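Local coordinates for protein 3-oxoadipate enol-lactonase (Burkholderia xenovorans, PDB 2XUA) that probably hydrolyses the enol-lactone of 3-oxoadipate in catechol breakdown, as an alpha/beta hydrolase with a cap domain over its pocket, at residues P156-A161 with S243-I248; N10-H15 with E67-P72; T105-A110 with P203-P208; G146-A151 with V177-D182; A126-S131 with A192-D197. All blocks are in the same frame, centred on the assembly; numbering follows the deposited sequence.

Interaction 1 (P156-A161 with S243-I248). With SHF (laevulinic acid), chain C.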
# COMPACT_ATOMS: atom_id res chain seq x y z
N PRO B 156 -1.50 -16.08 -9.14
CA PRO B 156 -1.04 -17.39 -8.76
C PRO B 156 0.36 -17.66 -9.26
O PRO B 156 1.00 -18.59 -8.76
CB PRO B 156 -2.05 -18.34 -9.44
CG PRO B 156 -3.30 -17.49 -9.51
CD PRO B 156 -2.72 -16.16 -9.96
N ARG B 157 0.85 -16.88 -10.22
CA ARG B 157 2.24 -17.09 -10.65
C ARG B 157 3.25 -16.45 -9.69
O ARG B 157 4.46 -16.62 -9.86
CB ARG B 157 2.44 -16.55 -12.07
CG ARG B 157 1.72 -17.45 -13.12
CD ARG B 157 1.45 -16.68 -14.42
NE ARG B 157 2.67 -16.30 -15.14
CZ ARG B 157 3.52 -17.16 -15.74
NH1 ARG B 157 3.32 -18.49 -15.70
NH2 ARG B 157 4.59 -16.67 -16.38
N TRP B 158 2.76 -15.69 -8.71
CA TRP B 158 3.64 -14.88 -7.86
C TRP B 158 3.91 -15.55 -6.53
O TRP B 158 4.94 -15.29 -5.92
CB TRP B 158 2.97 -13.54 -7.58
CG TRP B 158 3.02 -12.58 -8.74
CD1 TRP B 158 3.42 -12.83 -10.04
CD2 TRP B 158 2.65 -11.20 -8.68
NE1 TRP B 158 3.28 -11.67 -10.80
CE2 TRP B 158 2.82 -10.66 -9.97
CE3 TRP B 158 2.17 -10.38 -7.65
CZ2 TRP B 158 2.53 -9.34 -10.26
CZ3 TRP B 158 1.90 -9.06 -7.92
CH2 TRP B 158 2.06 -8.55 -9.23
N PHE B 159 3.00 -16.40 -6.07
CA PHE B 159 3.21 -17.07 -4.77
C PHE B 159 2.88 -18.52 -4.90
O PHE B 159 2.04 -18.84 -5.76
CB PHE B 159 2.25 -16.45 -3.72
CG PHE B 159 2.49 -14.98 -3.51
CD1 PHE B 159 3.59 -14.53 -2.82
CD2 PHE B 159 1.62 -14.04 -4.05
CE1 PHE B 159 3.84 -13.15 -2.60
CE2 PHE B 159 1.85 -12.67 -3.85
CZ PHE B 159 2.98 -12.23 -3.08
N THR B 160 3.50 -19.39 -4.09
CA THR B 160 3.05 -20.80 -4.08
C THR B 160 1.62 -20.84 -3.54
O THR B 160 1.16 -19.87 -2.88
CB THR B 160 3.98 -21.69 -3.22
OG1 THR B 160 3.95 -21.21 -1.86
CG2 THR B 160 5.41 -21.61 -3.78
N ALA B 161 0.87 -21.87 -3.93
CA ALA B 161 -0.49 -22.11 -3.43
C ALA B 161 -0.54 -22.05 -1.91
O ALA B 161 -1.50 -21.51 -1.31
CB ALA B 161 -1.03 -23.50 -3.90
N SER B 243 8.27 -18.68 -5.07
CA SER B 243 7.90 -18.45 -6.46
C SER B 243 8.44 -17.06 -6.83
O SER B 243 9.55 -16.68 -6.42
CB SER B 243 6.38 -18.57 -6.60
OG SER B 243 5.99 -18.35 -7.96
N HIS B 244 7.64 -16.27 -7.53
CA HIS B 244 8.14 -15.16 -8.28
C HIS B 244 8.38 -13.89 -7.39
O HIS B 244 9.33 -13.15 -7.63
CB HIS B 244 7.19 -14.88 -9.43
CG HIS B 244 7.64 -13.82 -10.37
ND1 HIS B 244 8.89 -13.82 -10.97
CD2 HIS B 244 6.99 -12.72 -10.85
CE1 HIS B 244 8.98 -12.78 -11.78
NE2 HIS B 244 7.85 -12.10 -11.73
N ILE B 245 7.53 -13.66 -6.39
CA ILE B 245 7.69 -12.45 -5.54
C ILE B 245 8.35 -12.93 -4.25
O ILE B 245 7.68 -13.02 -3.16
CB ILE B 245 6.33 -11.80 -5.31
CG1 ILE B 245 5.62 -11.44 -6.63
CG2 ILE B 245 6.50 -10.56 -4.37
CD1 ILE B 245 6.39 -10.45 -7.51
N SER B 246 9.61 -13.37 -4.39
CA SER B 246 10.35 -14.04 -3.32
C SER B 246 10.71 -13.15 -2.14
O SER B 246 10.94 -13.64 -1.03
CB SER B 246 11.62 -14.73 -3.85
OG SER B 246 12.63 -13.83 -4.20
N ASN B 247 10.78 -11.85 -2.38
CA ASN B 247 11.08 -10.93 -1.25
C ASN B 247 9.90 -10.82 -0.26
O ASN B 247 10.05 -10.32 0.87
CB ASN B 247 11.39 -9.52 -1.78
CG ASN B 247 10.17 -8.84 -2.29
OD1 ASN B 247 9.54 -9.33 -3.23
ND2 ASN B 247 9.76 -7.72 -1.64
N ILE B 248 8.72 -11.22 -0.71
CA ILE B 248 7.56 -11.39 0.17
C ILE B 248 7.41 -12.78 0.74
O ILE B 248 7.37 -12.96 1.96
CB ILE B 248 6.29 -10.94 -0.51
CG1 ILE B 248 6.34 -9.43 -0.59
CG2 ILE B 248 5.03 -11.28 0.37
CD1 ILE B 248 5.21 -8.85 -1.38
C4 SHF C . 3.40 -9.38 -13.90
C5 SHF C . 4.43 -8.99 -12.83
C3 SHF C . 3.70 -10.53 -14.87
C2 SHF C . 4.73 -11.61 -14.46
C1 SHF C . 4.50 -12.99 -15.22
O4 SHF C . 2.30 -8.80 -13.94
O1 SHF C . 3.85 -13.82 -14.57
OH1 SHF C . 5.03 -13.23 -16.36
O HOH W 1 3.52 -19.46 -8.29
O HOH W 2 6.77 -16.47 -4.12

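Interaction 2 (N10-H15 with E67-P72)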
# COMPACT_ATOMS: atom_id res chain seq x y z
N ASN B 10 12.75 12.46 -17.17
CA ASN B 10 12.74 11.67 -18.43
C ASN B 10 11.40 11.81 -19.17
O ASN B 10 10.92 10.86 -19.80
CB ASN B 10 13.07 10.17 -18.13
CG ASN B 10 13.74 9.41 -19.30
OD1 ASN B 10 14.47 9.99 -20.14
ND2 ASN B 10 13.51 8.09 -19.32
N GLY B 11 10.80 13.00 -19.10
CA GLY B 11 9.50 13.25 -19.72
C GLY B 11 8.29 12.56 -19.10
O GLY B 11 7.26 12.41 -19.77
N THR B 12 8.39 12.15 -17.83
CA THR B 12 7.22 11.71 -17.01
C THR B 12 7.32 12.28 -15.60
O THR B 12 8.25 12.99 -15.29
CB THR B 12 7.20 10.20 -16.62
OG1 THR B 12 8.37 9.48 -17.06
CG2 THR B 12 5.91 9.53 -16.91
N GLU B 13 6.39 11.84 -14.74
CA GLU B 13 6.38 12.14 -13.32
C GLU B 13 6.36 10.83 -12.49
O GLU B 13 5.46 9.99 -12.67
CB GLU B 13 5.14 12.97 -13.01
CG GLU B 13 5.10 13.57 -11.60
CD GLU B 13 3.92 14.53 -11.40
OE1 GLU B 13 3.16 14.82 -12.37
OE2 GLU B 13 3.72 15.01 -10.27
N LEU B 14 7.33 10.64 -11.60
CA LEU B 14 7.40 9.45 -10.77
C LEU B 14 7.20 9.74 -9.29
O LEU B 14 7.86 10.61 -8.73
CB LEU B 14 8.73 8.73 -10.92
CG LEU B 14 9.23 8.41 -12.36
CD1 LEU B 14 10.67 7.98 -12.32
CD2 LEU B 14 8.35 7.35 -13.01
N HIS B 15 6.33 8.94 -8.67
CA HIS B 15 6.17 8.92 -7.23
C HIS B 15 7.37 8.18 -6.62
O HIS B 15 7.75 7.09 -7.07
CB HIS B 15 4.83 8.27 -6.86
CG HIS B 15 4.67 7.99 -5.38
ND1 HIS B 15 4.89 8.94 -4.41
CD2 HIS B 15 4.30 6.86 -4.73
CE1 HIS B 15 4.70 8.40 -3.22
NE2 HIS B 15 4.32 7.16 -3.38
N GLU B 67 2.94 8.71 -13.07
CA GLU B 67 2.20 8.95 -14.30
C GLU B 67 2.24 7.70 -15.14
O GLU B 67 3.19 6.93 -15.08
CB GLU B 67 2.89 10.08 -15.05
CG GLU B 67 2.25 10.50 -16.39
CD GLU B 67 3.17 11.45 -17.16
OE1 GLU B 67 3.29 12.63 -16.77
OE2 GLU B 67 3.82 11.01 -18.11
N ALA B 68 1.18 7.47 -15.91
CA ALA B 68 1.28 6.51 -17.02
C ALA B 68 1.34 7.21 -18.39
O ALA B 68 0.33 7.35 -19.04
CB ALA B 68 0.12 5.55 -16.98
N PRO B 69 2.53 7.62 -18.85
CA PRO B 69 2.55 8.31 -20.14
C PRO B 69 2.24 7.38 -21.32
O PRO B 69 1.87 6.20 -21.13
CB PRO B 69 3.99 8.83 -20.24
CG PRO B 69 4.80 7.90 -19.44
CD PRO B 69 3.87 7.18 -18.45
N LYS B 70 2.35 7.92 -22.54
CA LYS B 70 1.94 7.21 -23.74
C LYS B 70 2.92 6.09 -24.02
O LYS B 70 4.15 6.30 -24.09
CB LYS B 70 1.83 8.18 -24.96
CG LYS B 70 1.74 7.47 -26.35
CD LYS B 70 1.49 8.47 -27.53
CE LYS B 70 2.78 9.17 -28.07
NZ LYS B 70 3.65 8.35 -29.02
N GLY B 71 2.37 4.89 -24.15
CA GLY B 71 3.18 3.74 -24.52
C GLY B 71 3.21 3.49 -26.03
O GLY B 71 2.54 4.21 -26.77
N PRO B 72 3.97 2.47 -26.49
CA PRO B 72 4.68 1.46 -25.69
C PRO B 72 5.80 2.09 -24.87
O PRO B 72 6.20 3.20 -25.18
CB PRO B 72 5.32 0.57 -26.75
CG PRO B 72 5.64 1.50 -27.86
CD PRO B 72 4.42 2.44 -27.90

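Interaction 3 (T105-A110 with P203-P208)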
# COMPACT_ATOMS: atom_id res chain seq x y z
N THR B 105 15.74 -4.02 -15.59
CA THR B 105 16.24 -2.63 -15.51
C THR B 105 17.65 -2.56 -14.89
O THR B 105 18.55 -1.75 -15.30
CB THR B 105 15.25 -1.81 -14.66
OG1 THR B 105 13.98 -1.87 -15.29
CG2 THR B 105 15.66 -0.32 -14.55
N GLY B 106 17.87 -3.39 -13.88
CA GLY B 106 19.13 -3.44 -13.20
C GLY B 106 20.22 -4.00 -14.11
O GLY B 106 21.37 -3.54 -14.07
N VAL B 107 19.87 -5.01 -14.92
CA VAL B 107 20.84 -5.48 -15.93
C VAL B 107 21.18 -4.35 -16.88
O VAL B 107 22.36 -4.13 -17.11
CB VAL B 107 20.31 -6.73 -16.73
CG1 VAL B 107 21.22 -7.05 -17.92
CG2 VAL B 107 20.13 -7.91 -15.78
N ALA B 108 20.20 -3.62 -17.42
CA ALA B 108 20.49 -2.48 -18.30
C ALA B 108 21.36 -1.41 -17.62
O ALA B 108 22.30 -0.82 -18.24
CB ALA B 108 19.26 -1.86 -18.79
N LEU B 109 21.04 -1.12 -16.36
CA LEU B 109 21.71 -0.08 -15.61
C LEU B 109 23.14 -0.52 -15.37
O LEU B 109 24.06 0.25 -15.67
CB LEU B 109 20.98 0.14 -14.29
CG LEU B 109 20.19 1.37 -13.90
CD1 LEU B 109 20.09 2.57 -14.84
CD2 LEU B 109 18.84 1.00 -13.23
N ALA B 110 23.35 -1.75 -14.89
CA ALA B 110 24.70 -2.21 -14.64
C ALA B 110 25.58 -2.34 -15.89
O ALA B 110 26.79 -2.24 -15.76
CB ALA B 110 24.72 -3.53 -13.86
N PRO B 203 27.05 -10.27 -20.43
CA PRO B 203 28.46 -10.56 -20.21
C PRO B 203 29.35 -9.35 -20.05
O PRO B 203 30.44 -9.49 -19.55
CB PRO B 203 28.84 -11.34 -21.47
CG PRO B 203 27.66 -12.13 -21.70
CD PRO B 203 26.51 -11.16 -21.47
N GLY B 204 28.85 -8.17 -20.43
CA GLY B 204 29.58 -6.89 -20.33
C GLY B 204 29.58 -6.15 -18.99
O GLY B 204 30.24 -5.10 -18.86
N ILE B 205 28.83 -6.68 -18.00
CA ILE B 205 28.66 -6.07 -16.68
C ILE B 205 29.90 -6.12 -15.81
O ILE B 205 30.44 -7.19 -15.55
CB ILE B 205 27.48 -6.75 -15.92
CG1 ILE B 205 26.14 -6.40 -16.61
CG2 ILE B 205 27.54 -6.40 -14.41
CD1 ILE B 205 24.92 -7.12 -16.13
N LYS B 206 30.32 -4.96 -15.31
CA LYS B 206 31.58 -4.86 -14.59
C LYS B 206 31.51 -4.75 -13.08
O LYS B 206 32.55 -4.57 -12.46
CB LYS B 206 32.39 -3.67 -15.14
CG LYS B 206 32.58 -3.75 -16.64
CD LYS B 206 34.04 -4.12 -17.01
CE LYS B 206 34.28 -4.16 -18.56
NZ LYS B 206 33.59 -5.30 -19.30
N VAL B 207 30.32 -4.88 -12.46
CA VAL B 207 30.17 -4.63 -10.99
C VAL B 207 29.77 -5.92 -10.26
O VAL B 207 29.28 -6.86 -10.93
CB VAL B 207 29.16 -3.47 -10.71
CG1 VAL B 207 29.38 -2.34 -11.69
CG2 VAL B 207 27.79 -3.93 -10.91
N PRO B 208 30.05 -6.03 -8.95
CA PRO B 208 29.64 -7.22 -8.27
C PRO B 208 28.12 -7.45 -8.39
O PRO B 208 27.34 -6.51 -8.19
CB PRO B 208 30.03 -6.91 -6.82
CG PRO B 208 31.06 -5.88 -6.93
CD PRO B 208 30.63 -5.05 -8.00
O HOH W 3 29.28 -2.74 -16.96

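Interaction 4 (G146-A151 with V177-D182)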
# COMPACT_ATOMS: atom_id res chain seq x y z
N GLY B 146 -9.25 -5.18 -18.92
CA GLY B 146 -8.96 -4.56 -17.63
C GLY B 146 -8.27 -5.55 -16.69
O GLY B 146 -8.01 -6.69 -17.04
N MSE B 147 -7.97 -5.10 -15.48
CA MSE B 147 -6.96 -5.71 -14.69
C MSE B 147 -7.50 -6.79 -13.76
O MSE B 147 -6.74 -7.61 -13.27
CB MSE B 147 -6.20 -4.64 -13.91
CG MSE B 147 -5.55 -3.62 -14.80
SE MSE B 147 -4.15 -4.45 -15.73
CE MSE B 147 -2.96 -4.83 -14.27
N HIS B 148 -8.80 -6.77 -13.51
CA HIS B 148 -9.41 -7.81 -12.67
C HIS B 148 -9.28 -9.18 -13.30
O HIS B 148 -8.92 -10.16 -12.64
CB HIS B 148 -10.88 -7.45 -12.37
CG HIS B 148 -11.03 -6.58 -11.15
ND1 HIS B 148 -11.05 -5.19 -11.21
CD2 HIS B 148 -11.12 -6.90 -9.83
CE1 HIS B 148 -11.17 -4.70 -9.99
NE2 HIS B 148 -11.21 -5.71 -9.13
N ALA B 149 -9.53 -9.22 -14.60
CA ALA B 149 -9.35 -10.43 -15.41
C ALA B 149 -7.93 -11.03 -15.35
O ALA B 149 -7.72 -12.28 -15.19
CB ALA B 149 -9.79 -10.12 -16.90
N LEU B 150 -6.95 -10.14 -15.44
CA LEU B 150 -5.55 -10.50 -15.44
C LEU B 150 -5.10 -11.00 -14.08
O LEU B 150 -4.29 -11.92 -14.00
CB LEU B 150 -4.72 -9.30 -15.78
CG LEU B 150 -4.09 -9.27 -17.13
CD1 LEU B 150 -5.07 -8.56 -18.01
CD2 LEU B 150 -2.93 -8.40 -16.94
N ALA B 151 -5.64 -10.38 -13.03
CA ALA B 151 -5.25 -10.69 -11.66
C ALA B 151 -5.43 -12.17 -11.39
O ALA B 151 -4.59 -12.76 -10.71
CB ALA B 151 -6.10 -9.85 -10.65
N VAL B 177 -3.25 -3.53 -5.28
CA VAL B 177 -2.33 -2.68 -6.07
C VAL B 177 -2.34 -3.13 -7.53
O VAL B 177 -2.43 -2.30 -8.48
CB VAL B 177 -0.90 -2.81 -5.51
CG1 VAL B 177 0.13 -2.15 -6.46
CG2 VAL B 177 -0.87 -2.17 -4.07
N PHE B 178 -2.30 -4.44 -7.71
CA PHE B 178 -2.30 -4.98 -9.10
C PHE B 178 -3.58 -4.51 -9.84
O PHE B 178 -3.49 -3.87 -10.89
CB PHE B 178 -2.21 -6.50 -9.03
CG PHE B 178 -2.12 -7.13 -10.38
CD1 PHE B 178 -0.89 -7.41 -10.93
CD2 PHE B 178 -3.28 -7.38 -11.12
CE1 PHE B 178 -0.80 -8.03 -12.20
CE2 PHE B 178 -3.19 -7.95 -12.43
CZ PHE B 178 -1.96 -8.26 -12.95
N VAL B 179 -4.76 -4.70 -9.25
CA VAL B 179 -5.98 -4.43 -9.99
C VAL B 179 -6.24 -2.96 -10.21
O VAL B 179 -7.06 -2.65 -11.05
CB VAL B 179 -7.26 -5.18 -9.47
CG1 VAL B 179 -6.99 -6.64 -9.39
CG2 VAL B 179 -7.71 -4.63 -8.10
N HIS B 180 -5.56 -2.07 -9.47
CA HIS B 180 -5.72 -0.66 -9.67
C HIS B 180 -4.59 -0.05 -10.47
O HIS B 180 -4.55 1.17 -10.67
CB HIS B 180 -5.94 0.04 -8.33
CG HIS B 180 -7.34 -0.20 -7.83
ND1 HIS B 180 -8.39 0.59 -8.23
CD2 HIS B 180 -7.86 -1.21 -7.10
CE1 HIS B 180 -9.51 0.09 -7.73
NE2 HIS B 180 -9.22 -1.01 -7.05
N THR B 181 -3.72 -0.91 -11.01
CA THR B 181 -2.66 -0.43 -11.93
C THR B 181 -3.31 0.08 -13.21
O THR B 181 -4.21 -0.59 -13.75
CB THR B 181 -1.65 -1.54 -12.23
OG1 THR B 181 -1.03 -1.89 -10.98
CG2 THR B 181 -0.49 -1.06 -13.14
N ASP B 182 -2.86 1.24 -13.71
CA ASP B 182 -3.41 1.74 -14.96
C ASP B 182 -3.24 0.64 -16.07
O ASP B 182 -2.13 0.15 -16.28
CB ASP B 182 -2.65 2.98 -15.36
CG ASP B 182 -3.23 3.64 -16.60
OD1 ASP B 182 -3.98 4.59 -16.43
OD2 ASP B 182 -2.92 3.24 -17.73

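Interaction 5 (A126-S131 with A192-D197)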
# COMPACT_ATOMS: atom_id res chain seq x y z
N ALA B 126 15.58 -12.22 -15.43
CA ALA B 126 16.33 -12.91 -16.50
C ALA B 126 16.75 -11.78 -17.40
O ALA B 126 16.11 -10.70 -17.35
CB ALA B 126 15.39 -13.86 -17.35
N ALA B 127 17.76 -12.00 -18.25
CA ALA B 127 18.18 -10.97 -19.21
C ALA B 127 17.20 -10.82 -20.39
O ALA B 127 17.24 -9.80 -21.12
CB ALA B 127 19.61 -11.22 -19.71
N ARG B 128 16.34 -11.83 -20.56
CA ARG B 128 15.17 -11.81 -21.44
C ARG B 128 14.03 -12.55 -20.69
O ARG B 128 14.11 -13.76 -20.39
CB ARG B 128 15.53 -12.35 -22.88
CG ARG B 128 14.41 -13.03 -23.70
CD ARG B 128 13.18 -12.22 -23.80
NE ARG B 128 12.44 -12.34 -25.05
CZ ARG B 128 11.22 -11.81 -25.23
NH1 ARG B 128 10.61 -11.17 -24.22
NH2 ARG B 128 10.61 -11.90 -26.39
N ILE B 129 13.00 -11.78 -20.30
CA ILE B 129 11.87 -12.31 -19.49
C ILE B 129 10.72 -12.67 -20.45
O ILE B 129 10.26 -11.87 -21.28
CB ILE B 129 11.40 -11.30 -18.39
CG1 ILE B 129 12.53 -11.01 -17.42
CG2 ILE B 129 10.15 -11.83 -17.61
CD1 ILE B 129 12.28 -9.77 -16.54
N GLY B 130 10.30 -13.92 -20.31
CA GLY B 130 9.15 -14.47 -21.02
C GLY B 130 9.35 -14.50 -22.53
O GLY B 130 10.46 -14.74 -23.00
N SER B 131 8.30 -14.20 -23.27
CA SER B 131 8.33 -14.40 -24.76
C SER B 131 7.13 -13.69 -25.37
O SER B 131 6.22 -13.30 -24.62
CB SER B 131 8.24 -15.89 -25.06
OG SER B 131 6.94 -16.31 -24.73
N ALA B 192 7.50 -3.07 -23.21
CA ALA B 192 8.91 -2.88 -22.86
C ALA B 192 9.70 -4.13 -22.54
O ALA B 192 10.87 -4.25 -22.97
CB ALA B 192 9.10 -1.81 -21.73
N ILE B 193 9.15 -4.98 -21.66
CA ILE B 193 9.85 -6.18 -21.23
C ILE B 193 10.01 -7.13 -22.46
O ILE B 193 11.07 -7.72 -22.67
CB ILE B 193 9.07 -6.87 -20.10
CG1 ILE B 193 8.97 -5.94 -18.84
CG2 ILE B 193 9.63 -8.23 -19.81
CD1 ILE B 193 7.66 -6.22 -18.06
N ASP B 194 8.95 -7.26 -23.25
CA ASP B 194 8.97 -8.24 -24.38
C ASP B 194 10.06 -7.84 -25.39
O ASP B 194 10.75 -8.70 -25.95
CB ASP B 194 7.57 -8.30 -25.07
CG ASP B 194 7.45 -9.48 -26.08
OD1 ASP B 194 8.12 -10.51 -25.89
OD2 ASP B 194 6.69 -9.36 -27.06
N ALA B 195 10.25 -6.53 -25.56
CA ALA B 195 11.24 -6.01 -26.53
C ALA B 195 12.68 -6.05 -26.04
O ALA B 195 13.61 -6.03 -26.84
CB ALA B 195 10.87 -4.65 -26.96
N ALA B 196 12.88 -6.11 -24.73
CA ALA B 196 14.20 -6.05 -24.15
C ALA B 196 14.82 -7.41 -24.10
O ALA B 196 14.37 -8.33 -23.40
CB ALA B 196 14.16 -5.44 -22.72
N ASP B 197 15.89 -7.57 -24.83
CA ASP B 197 16.64 -8.79 -24.71
C ASP B 197 18.03 -8.33 -24.38
O ASP B 197 18.79 -7.86 -25.27
CB ASP B 197 16.55 -9.58 -26.01
CG ASP B 197 17.38 -10.84 -25.96
OD1 ASP B 197 18.09 -11.07 -24.96
OD2 ASP B 197 17.33 -11.57 -26.96
O HOH W 4 12.84 -9.16 -21.41

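Interaction 1 (P156-A161 with S243-I248)
One face of the Trp158 indole is covered by Ile245, whose CG1 sits 3.2 Å above the ring plane toward the rim while its CD1 makes a CH-pi contact over the five-membered ring. At the indole edge lies laevulinic acid, its methyl C5 3.2 Å from Trp158 CZ2. His244 CD2 meets Trp158 CD1 3.7 Å away, the two rings oblique to each other with their planes at 49°. The guanidinium of Arg157 receives the ligand carboxylate at its edge: NE donates to O1 of laevulinic acid at 2.8 Å, and NH2 adds a weak bond to OH1. A bend at chi3 (66°) brings that group round to the acid. Phe159 CE1 meets Ile248 CG2 obliquely, 3.7 Å away.

In the backbone, Ile245 N donates to Trp158 O at 3.1 Å, in the carbonyl plane and nearly straight (168°). The same oxygen accepts a weak bond from His244 N and one from a water that also takes the N-H of Ser243.

His244, hydrogen-bonded to Asp217 and touching Ser100, is consistent with the histidine of a Ser-His-Asp triad. The contact therefore joins the loop between helices 147-154 and 161-166 to the triad side of the pocket, with helix 168-179 packed on Trp158, Phe159 and Ile248, and strand 94-99 on Ile245.

Interaction 2 (N10-H15 with E67-P72)
A backbone hydrogen bond joins Glu67 to Glu13: Glu67 N donates to Glu13 O at 2.9 Å, with an N-H...O angle of 179°. It is the one hydrogen bond between the two segments and ties the loop 67-72 to strand 12-19 at a single point.

The apolar part of the contact centres on the methyl group of Thr12. CG2 faces the ring of Pro69, the two side chains crossing at about a right angle, and Glu67 CB lies on the same methyl. The placement of this methyl is doubtful, because as modelled it comes too close to the Glu67 carboxylate, and its exact spacing carries no weight. Farther along the strand, the CB atoms of Glu13 and Glu67 lie 4.2 Å apart.

Electrostatics probably add little attraction here. Glu13 OE1 and Glu67 OE1 are 4.9 Å apart and, if both groups are ionised, would mildly repel.

This is surface packing near the edge of the sheet, where strand 12-19 lies between strands 6-9 and 54-58. The loop runs from strand 54-58 to helix 75-88, and Asp81 of that helix touches Thr12 and Leu14.

Interaction 3 (T105-A110 with P203-P208)
Ile205 packs on Val107 and Ala110 of helix 101-112 in the alpha/beta hydrolase fold, the helix that follows the probable nucleophile elbow at Ser100. The side chain leaves a loop leading into strand 209-214 and sets out toward the helix. From CB the two branches part. CG2, anti to the backbone N, reaches the methyl of Ala110, 4.1 Å from its CB. CG1 swings beside the backbone N (chi1 -68°) and passes the carbonyl carbon of Ala110 at 4.2 Å. At the tip, CD1 lies 4.1 Å from both Val107 CG1 and Val107 O, so the end of the isoleucine rests on the preceding turn of the helix; the two side chains cross at about a right angle.

Val207, two residues on, brings CG2 to within 4.3 Å of Ala110 CB, and the small alanine is thus touched by two branched side chains. Around this apolar patch, Val107 also packs on Leu122 and Val207 on Ile117, both of strand 117-123, while Ile205 meets Ile232.

The polar link is indirect: a bridging water is 2.8 Å from Ala110 O and accepts the N-H of Lys206, whose N is 3.0 Å from the water oxygen.

Interaction 4 (G146-A151 with V177-D182)
The terminal methyl of Met147, a selenomethionine, makes a CH-pi contact over one face of the Phe178 ring, its CE 3.6 Å above the plane and displaced toward the rim. Bends at chi2 and chi3 (-69° and -67°) curl the chain so that its methyl comes over the ring; the two side chains cross at about a right angle. The same CE is 3.6 Å from Phe178 O and also meets Thr181 CB. At the ring edge, near its plane, stands Leu150 CB, while Ala151 CB approaches Phe178 CD2 at 3.8 Å.

A second CH-pi contact lies alongside: Val179 CB sits almost centrally over one face of the His148 imidazole, 4.0 Å from its centroid. Val179 CG1 turns instead to Ala151 CB at 3.6 Å, so the valine spans a full turn of the helix.

Farther out, Thr181 OG1 donates to Val177 O at 2.9 Å, tying the residues after Phe178 back to the helix. Phe178, which touches the bound laevulinic acid, is itself part of the pocket wall, and Met147, Leu150 and Ala151 back it.

Helix 147-154 thus rests on helix 168-179 within the cap. Ala142 of helix 132-145 touches Met147 and Leu150, and Tyr186 of helix 183-195 lies against Met147, Leu150 and Thr181; His180 bonds to Asp19 of the second subunit.

Interaction 5 (A126-S131 with A192-D197)
The loop that leaves strand 117-123 and leads into the cap helices meets the end of helix 183-195 through a salt bridge between Arg128 and Asp194. Both terminal nitrogens of the guanidinium grip one oxygen: NH2 lies 2.9 Å and NH1 3.1 Å from Asp194 OD1, which is in the guanidinium plane. NH1 uses the anti lone pair of OD1, whereas NH2 meets it on the syn side, 33° out of the carboxylate plane. The two flat groups are inclined at 37°, and the side chains run alongside each other. Bends at chi2 and chi3 carry the arginine to its partner, and a weak bond from NH1 to Ile129 O helps fix its rotation. Over one face of the guanidinium lies Gly130 O.

Lower down the arginine, Arg128 CB lies 3.5 Å from OD1 of Asp197, whose carboxylate has its own salt bridge with Arg199. A water bridges the backbones, accepting from Ile129 N at 2.8 Å and donating to Ile193 O and Ala196 O. On the apolar side, Ile129 CB rests 3.8 Å from Ile193 CG2; Ile129 also touches Ser100, the probable nucleophile, and Leu104 packs on both isoleucines.

Two crossings between core and cap meet here, an outgoing loop and a returning helix end, as in alpha/beta hydrolases whose cap is inserted between two strands of the central sheet.

Interactions 1 and 4 share the ligand pocket: Trp158 CH2 packs 3.6 Å from Phe178 CD1, so the indole whose edge meets laevulinic acid leans on the Phe178 ring that also touches it. Interaction 5 lies close by, its nearest atoms about 6 Å from interaction 1, and its Ile129 side chain is about 5 Å from the ligand. Interaction 3 belongs to the core, with nearest atoms about 5 Å from interaction 5 and about 12 Å from interaction 1. Interaction 2 is farther from the pocket, its centre 27 Å from that of interaction 1, yet it touches interaction 4 where Ala68 CB meets Asp182 CG at 3.9 Å.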